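Local coordinates for prephenate dehydratase:Amino acid-binding ACT (PDB 6VH5), which probably converts prephenate to phenylpyruvate, releasing carbon dioxide and water, the step that commits prephenate to phenylalanine biosynthesis, at residues H96-L109 and N185-L199. Sequence-based numbering, arbitrary orientation.
Sequences HIVGEYFLPIHFQL and NVEDSENNVTRFVVL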
loop_
_atom_site.group_PDB
_atom_site.type_symbol
_atom_site.label_atom_id
_atom_site.label_comp_id
_atom_site.label_asym_id
_atom_site.label_seq_id
_atom_site.Cartn_x
_atom_site.Cartn_y
_atom_site.Cartn_z
ATOM N N HIS A 96 6.666 -14.897 -11.644
ATOM C CA HIS A 96 6.372 -14.169 -12.860
ATOM C C HIS A 96 4.899 -13.800 -12.896
ATOM O O HIS A 96 4.048 -14.469 -12.305
ATOM C CB HIS A 96 6.728 -15.027 -14.072
ATOM C CG HIS A 96 8.153 -15.493 -14.075
ATOM N ND1 HIS A 96 9.125 -14.927 -14.874
ATOM C CD2 HIS A 96 8.767 -16.476 -13.375
ATOM C CE1 HIS A 96 10.278 -15.540 -14.660
ATOM N NE2 HIS A 96 10.087 -16.488 -13.761
ATOM N N ILE A 97 4.610 -12.718 -13.600
ATOM C CA ILE A 97 3.243 -12.303 -13.854
ATOM C C ILE A 97 2.795 -12.961 -15.151
ATOM O O ILE A 97 3.429 -12.789 -16.193
ATOM C CB ILE A 97 3.156 -10.777 -13.941
ATOM C CG1 ILE A 97 3.818 -10.174 -12.701
ATOM C CG2 ILE A 97 1.703 -10.346 -14.066
ATOM C CD1 ILE A 97 3.999 -8.684 -12.763
ATOM N N VAL A 98 1.711 -13.727 -15.090
ATOM C CA VAL A 98 1.176 -14.420 -16.250
ATOM C C VAL A 98 -0.247 -13.983 -16.562
ATOM O O VAL A 98 -0.931 -14.624 -17.360
ATOM C CB VAL A 98 1.253 -15.948 -16.068
ATOM C CG1 VAL A 98 2.716 -16.405 -16.042
ATOM C CG2 VAL A 98 0.564 -16.344 -14.796
ATOM N N GLY A 99 -0.699 -12.889 -15.954
ATOM C CA GLY A 99 -2.027 -12.372 -16.172
ATOM C C GLY A 99 -2.365 -11.227 -15.239
ATOM O O GLY A 99 -1.680 -10.996 -14.233
ATOM N N GLU A 100 -3.422 -10.494 -15.575
ATOM C CA GLU A 100 -3.940 -9.428 -14.735
ATOM C C GLU A 100 -5.457 -9.530 -14.725
ATOM O O GLU A 100 -6.060 -10.219 -15.552
ATOM C CB GLU A 100 -3.471 -8.028 -15.218
ATOM C CG GLU A 100 -4.039 -7.562 -16.558
ATOM C CD GLU A 100 -3.680 -6.099 -16.911
ATOM O OE1 GLU A 100 -2.980 -5.418 -16.119
ATOM O OE2 GLU A 100 -4.115 -5.624 -17.989
ATOM N N TYR A 101 -6.080 -8.873 -13.756
ATOM C CA TYR A 101 -7.535 -8.911 -13.673
ATOM C C TYR A 101 -8.027 -7.645 -12.992
ATOM O O TYR A 101 -7.449 -7.212 -11.989
ATOM C CB TYR A 101 -8.046 -10.150 -12.924
ATOM C CG TYR A 101 -9.556 -10.286 -12.991
ATOM C CD1 TYR A 101 -10.181 -10.756 -14.142
ATOM C CD2 TYR A 101 -10.358 -9.916 -11.914
ATOM C CE1 TYR A 101 -11.562 -10.868 -14.215
ATOM C CE2 TYR A 101 -11.744 -10.016 -11.980
ATOM C CZ TYR A 101 -12.332 -10.499 -13.130
ATOM O OH TYR A 101 -13.694 -10.601 -13.202
ATOM N N PHE A 102 -9.093 -7.065 -13.538
ATOM C CA PHE A 102 -9.707 -5.856 -12.997
ATOM C C PHE A 102 -11.108 -6.191 -12.513
ATOM O O PHE A 102 -11.973 -6.571 -13.311
ATOM C CB PHE A 102 -9.749 -4.744 -14.051
ATOM C CG PHE A 102 -8.390 -4.231 -14.435
ATOM C CD1 PHE A 102 -7.599 -4.929 -15.337
ATOM C CD2 PHE A 102 -7.905 -3.048 -13.897
ATOM C CE1 PHE A 102 -6.347 -4.464 -15.687
ATOM C CE2 PHE A 102 -6.652 -2.574 -14.242
ATOM C CZ PHE A 102 -5.872 -3.282 -15.138
ATOM N N LEU A 103 -11.337 -6.029 -11.215
ATOM C CA LEU A 103 -12.622 -6.380 -10.613
ATOM C C LEU A 103 -13.317 -5.156 -10.026
ATOM O O LEU A 103 -12.765 -4.504 -9.124
ATOM C CB LEU A 103 -12.434 -7.461 -9.546
ATOM C CG LEU A 103 -13.667 -7.790 -8.712
ATOM C CD1 LEU A 103 -14.661 -8.558 -9.549
ATOM C CD2 LEU A 103 -13.230 -8.646 -7.527
ATOM N N PRO A 104 -14.506 -4.796 -10.504
ATOM C CA PRO A 104 -15.293 -3.754 -9.820
ATOM C C PRO A 104 -15.704 -4.217 -8.426
ATOM O O PRO A 104 -16.275 -5.297 -8.259
ATOM C CB PRO A 104 -16.508 -3.566 -10.735
ATOM C CG PRO A 104 -16.043 -4.064 -12.083
ATOM C CD PRO A 104 -15.108 -5.207 -11.782
ATOM N N ILE A 105 -15.398 -3.389 -7.427
ATOM C CA ILE A 105 -15.636 -3.708 -6.020
ATOM C C ILE A 105 -17.016 -3.191 -5.618
ATOM O O ILE A 105 -17.309 -2.001 -5.769
ATOM C CB ILE A 105 -14.539 -3.102 -5.130
ATOM C CG1 ILE A 105 -13.187 -3.691 -5.486
ATOM C CG2 ILE A 105 -14.834 -3.347 -3.661
ATOM C CD1 ILE A 105 -13.191 -5.206 -5.539
ATOM N N HIS A 106 -17.860 -4.080 -5.093
ATOM C CA HIS A 106 -19.193 -3.718 -4.627
ATOM C C HIS A 106 -19.481 -4.386 -3.290
ATOM O O HIS A 106 -19.021 -5.502 -3.022
ATOM C CB HIS A 106 -20.272 -4.103 -5.649
ATOM C CG HIS A 106 -20.179 -3.344 -6.934
ATOM N ND1 HIS A 106 -20.218 -1.967 -6.990
ATOM C CD2 HIS A 106 -20.010 -3.768 -8.210
ATOM C CE1 HIS A 106 -20.097 -1.577 -8.247
ATOM N NE2 HIS A 106 -19.967 -2.650 -9.006
ATOM N N PHE A 107 -20.272 -3.699 -2.464
ATOM C CA PHE A 107 -20.692 -4.188 -1.159
ATOM C C PHE A 107 -22.181 -4.484 -1.153
ATOM O O PHE A 107 -22.986 -3.692 -1.655
ATOM C CB PHE A 107 -20.401 -3.171 -0.058
ATOM C CG PHE A 107 -18.992 -3.167 0.396
ATOM C CD1 PHE A 107 -18.115 -2.207 -0.055
ATOM C CD2 PHE A 107 -18.539 -4.144 1.270
ATOM C CE1 PHE A 107 -16.807 -2.211 0.360
ATOM C CE2 PHE A 107 -17.232 -4.155 1.692
ATOM C CZ PHE A 107 -16.358 -3.190 1.230
ATOM N N GLN A 108 -22.543 -5.606 -0.535
ATOM C CA GLN A 108 -23.930 -6.027 -0.409
ATOM C C GLN A 108 -24.307 -6.076 1.063
ATOM O O GLN A 108 -23.556 -6.616 1.882
ATOM C CB GLN A 108 -24.145 -7.397 -1.062
ATOM C CG GLN A 108 -23.389 -7.587 -2.375
ATOM C CD GLN A 108 -23.907 -6.692 -3.487
ATOM O OE1 GLN A 108 -24.963 -6.067 -3.360
ATOM N NE2 GLN A 108 -23.154 -6.610 -4.579
ATOM N N LEU A 109 -25.468 -5.511 1.393
ATOM C CA LEU A 109 -26.015 -5.585 2.744
ATOM C C LEU A 109 -26.764 -6.905 2.857
ATOM O O LEU A 109 -27.776 -7.120 2.183
ATOM C CB LEU A 109 -26.922 -4.385 3.028
ATOM C CG LEU A 109 -27.756 -4.361 4.316
ATOM C CD1 LEU A 109 -26.895 -4.252 5.570
ATOM C CD2 LEU A 109 -28.741 -3.193 4.251
ATOM N N ASN A 185 -25.364 -3.255 -3.784
ATOM C CA ASN A 185 -24.429 -2.192 -4.176
ATOM C C ASN A 185 -24.613 -0.935 -3.326
ATOM O O ASN A 185 -24.902 0.152 -3.828
ATOM C CB ASN A 185 -24.571 -1.866 -5.667
ATOM C CG ASN A 185 -24.119 -3.004 -6.552
ATOM O OD1 ASN A 185 -23.427 -3.923 -6.099
ATOM N ND2 ASN A 185 -24.526 -2.966 -7.817
ATOM N N VAL A 186 -24.465 -1.110 -2.008
ATOM C CA VAL A 186 -24.841 -0.059 -1.068
ATOM C C VAL A 186 -23.700 0.900 -0.751
ATOM O O VAL A 186 -23.888 1.813 0.067
ATOM C CB VAL A 186 -25.352 -0.685 0.244
ATOM C CG1 VAL A 186 -26.465 -1.676 -0.044
ATOM C CG2 VAL A 186 -24.206 -1.337 0.995
ATOM N N GLU A 187 -22.540 0.745 -1.387
ATOM C CA GLU A 187 -21.389 1.585 -1.087
ATOM C C GLU A 187 -21.631 3.038 -1.497
ATOM O O GLU A 187 -22.408 3.341 -2.412
ATOM C CB GLU A 187 -20.126 1.045 -1.779
ATOM C CG GLU A 187 -20.154 1.110 -3.299
ATOM C CD GLU A 187 -20.833 -0.094 -3.945
ATOM O OE1 GLU A 187 -20.887 -0.143 -5.199
ATOM O OE2 GLU A 187 -21.303 -0.989 -3.204
ATOM N N ASP A 188 -20.961 3.942 -0.780
ATOM C CA ASP A 188 -21.075 5.378 -0.994
ATOM C C ASP A 188 -20.619 5.781 -2.390
ATOM O O ASP A 188 -21.426 6.228 -3.211
ATOM C CB ASP A 188 -20.257 6.129 0.063
ATOM C CG ASP A 188 -20.826 5.971 1.470
ATOM O OD1 ASP A 188 -20.088 6.214 2.452
ATOM O OD2 ASP A 188 -21.999 5.555 1.601
ATOM N N SER A 189 -19.336 5.593 -2.677
ATOM C CA SER A 189 -18.764 6.022 -3.943
ATOM C C SER A 189 -18.794 4.871 -4.934
ATOM O O SER A 189 -18.672 3.701 -4.565
ATOM C CB SER A 189 -17.324 6.514 -3.769
ATOM O OG SER A 189 -16.881 6.377 -2.429
ATOM N N GLU A 190 -18.937 5.212 -6.201
ATOM C CA GLU A 190 -18.860 4.208 -7.239
ATOM C C GLU A 190 -17.452 4.201 -7.814
ATOM O O GLU A 190 -16.566 4.932 -7.365
ATOM C CB GLU A 190 -19.924 4.460 -8.305
ATOM C CG GLU A 190 -20.100 5.900 -8.724
ATOM C CD GLU A 190 -21.381 6.087 -9.508
ATOM O OE1 GLU A 190 -21.404 6.908 -10.450
ATOM O OE2 GLU A 190 -22.366 5.386 -9.180
ATOM N N ASN A 191 -17.232 3.327 -8.788
ATOM C CA ASN A 191 -15.934 3.233 -9.466
ATOM C C ASN A 191 -14.810 2.846 -8.508
ATOM O O ASN A 191 -13.732 3.439 -8.501
ATOM C CB ASN A 191 -15.614 4.536 -10.202
ATOM C CG ASN A 191 -16.177 4.544 -11.584
ATOM O OD1 ASN A 191 -17.127 5.267 -11.876
ATOM N ND2 ASN A 191 -15.615 3.703 -12.451
ATOM N N ASN A 192 -15.081 1.852 -7.681
ATOM C CA ASN A 192 -14.082 1.264 -6.807
ATOM C C ASN A 192 -13.612 -0.012 -7.492
ATOM O O ASN A 192 -14.393 -0.957 -7.649
ATOM C CB ASN A 192 -14.664 0.987 -5.426
ATOM C CG ASN A 192 -13.626 0.474 -4.457
ATOM O OD1 ASN A 192 -12.439 0.423 -4.771
ATOM N ND2 ASN A 192 -14.058 0.139 -3.262
ATOM N N VAL A 193 -12.371 -0.001 -7.984
ATOM C CA VAL A 193 -11.811 -1.095 -8.772
ATOM C C VAL A 193 -10.512 -1.579 -8.140
ATOM O O VAL A 193 -9.711 -0.776 -7.648
ATOM C CB VAL A 193 -11.573 -0.658 -10.230
ATOM C CG1 VAL A 193 -11.194 -1.850 -11.082
ATOM C CG2 VAL A 193 -12.820 0.009 -10.774
ATOM N N THR A 194 -10.312 -2.892 -8.142
ATOM C CA THR A 194 -9.061 -3.506 -7.712
ATOM C C THR A 194 -8.382 -4.175 -8.902
ATOM O O THR A 194 -9.039 -4.860 -9.697
ATOM C CB THR A 194 -9.277 -4.538 -6.591
ATOM O OG1 THR A 194 -9.558 -3.863 -5.361
ATOM C CG2 THR A 194 -8.006 -5.384 -6.402
ATOM N N ARG A 195 -7.080 -3.960 -9.034
ATOM C CA ARG A 195 -6.292 -4.608 -10.075
ATOM C C ARG A 195 -5.487 -5.742 -9.461
ATOM O O ARG A 195 -4.686 -5.524 -8.538
ATOM C CB ARG A 195 -5.369 -3.622 -10.779
ATOM C CG ARG A 195 -4.361 -4.309 -11.708
ATOM C CD ARG A 195 -3.511 -3.279 -12.479
ATOM N NE ARG A 195 -2.752 -3.946 -13.524
ATOM C CZ ARG A 195 -1.465 -3.752 -13.773
ATOM N NH1 ARG A 195 -0.764 -2.877 -13.068
ATOM N NH2 ARG A 195 -0.885 -4.438 -14.739
ATOM N N PHE A 196 -5.676 -6.941 -9.986
ATOM C CA PHE A 196 -4.869 -8.070 -9.570
ATOM C C PHE A 196 -3.831 -8.395 -10.639
ATOM O O PHE A 196 -3.997 -8.064 -11.816
ATOM C CB PHE A 196 -5.733 -9.309 -9.313
ATOM C CG PHE A 196 -6.801 -9.116 -8.287
ATOM C CD1 PHE A 196 -8.021 -8.547 -8.630
ATOM C CD2 PHE A 196 -6.601 -9.525 -6.981
ATOM C CE1 PHE A 196 -9.014 -8.380 -7.689
ATOM C CE2 PHE A 196 -7.591 -9.361 -6.028
ATOM C CZ PHE A 196 -8.799 -8.787 -6.382
ATOM N N VAL A 197 -2.759 -9.060 -10.207
ATOM C CA VAL A 197 -1.820 -9.733 -11.097
ATOM C C VAL A 197 -1.813 -11.208 -10.724
ATOM O O VAL A 197 -1.916 -11.560 -9.545
ATOM C CB VAL A 197 -0.393 -9.153 -11.022
ATOM C CG1 VAL A 197 -0.331 -7.790 -11.716
ATOM C CG2 VAL A 197 0.050 -9.058 -9.572
ATOM N N VAL A 198 -1.722 -12.062 -11.734
ATOM C CA VAL A 198 -1.664 -13.505 -11.552
ATOM C C VAL A 198 -0.197 -13.922 -11.549
ATOM O O VAL A 198 0.526 -13.657 -12.513
ATOM C CB VAL A 198 -2.443 -14.215 -12.668
ATOM C CG1 VAL A 198 -2.577 -15.703 -12.381
ATOM C CG2 VAL A 198 -3.807 -13.551 -12.843
ATOM N N LEU A 199 0.238 -14.599 -10.485
ATOM C CA LEU A 199 1.640 -14.945 -10.311
ATOM C C LEU A 199 1.869 -16.435 -10.526
ATOM O O LEU A 199 0.982 -17.261 -10.291
ATOM C CB LEU A 199 2.156 -14.542 -8.926
ATOM C CG LEU A 199 2.000 -13.053 -8.606
ATOM C CD1 LEU A 199 2.720 -12.723 -7.317
ATOM C CD2 LEU A 199 2.450 -12.145 -9.743
#
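Asn185 meets the Gln108 amide with both its main chain and its side chain: Asn185 N donates to Gln108 OE1 (2.9 Å), while Gln108 NE2 returns a bond to Asn185 OD1, so two bonds fix the Gln108 amide. Asn185 CG also lies over one face of the His106 ring, toward its rim, amide and ring planes 36° apart. Val186 N then bonds to Phe107 O. The Glu187 side chain bends at chi2 (-86°), turning both carboxylate oxygens to residues 106-107. OE1 accepts from His106 ND1 at 2.6 Å, on the syn side but tilted out of the carboxylate plane, with OE1 close to the imidazole plane, whereas OE2 takes Phe107 N from above the carboxylate plane. Beyond an excursion that includes Asn191, which packs on Gly254 of the second subunit, Asn192 O accepts from Ile105 N, next to the antiparallel ladder. Thr194 and Leu103 exchange two main-chain bonds; Thr194 OG1 sits 3.6 Å from Ile105 CG1 and is hydrogen-bonded to Asn77. Arg195, extended from CG to NE, runs alongside Phe102, its CG over the ring face. Its NE and NH2 both grip Glu100 OE1 (NH2 at 2.7 Å), with carboxylate and guanidinium planes nearly perpendicular (83°); Glu76 and Asp264 hold NH1. Phe196 sets its ring edge against Leu103 CB, CE1 to CB 4.0 Å. Farther on, Val198 CG1 meets Val98 CG2. Two antiparallel strands of one lobe thus continue through 105-107 and 185-192 as paired connections to the other, consistent with the hinge of a type 2 periplasmic-binding-protein-like fold; Thr194, predicted to be essential for dehydratase activity, lies on strand 193-199 beside it.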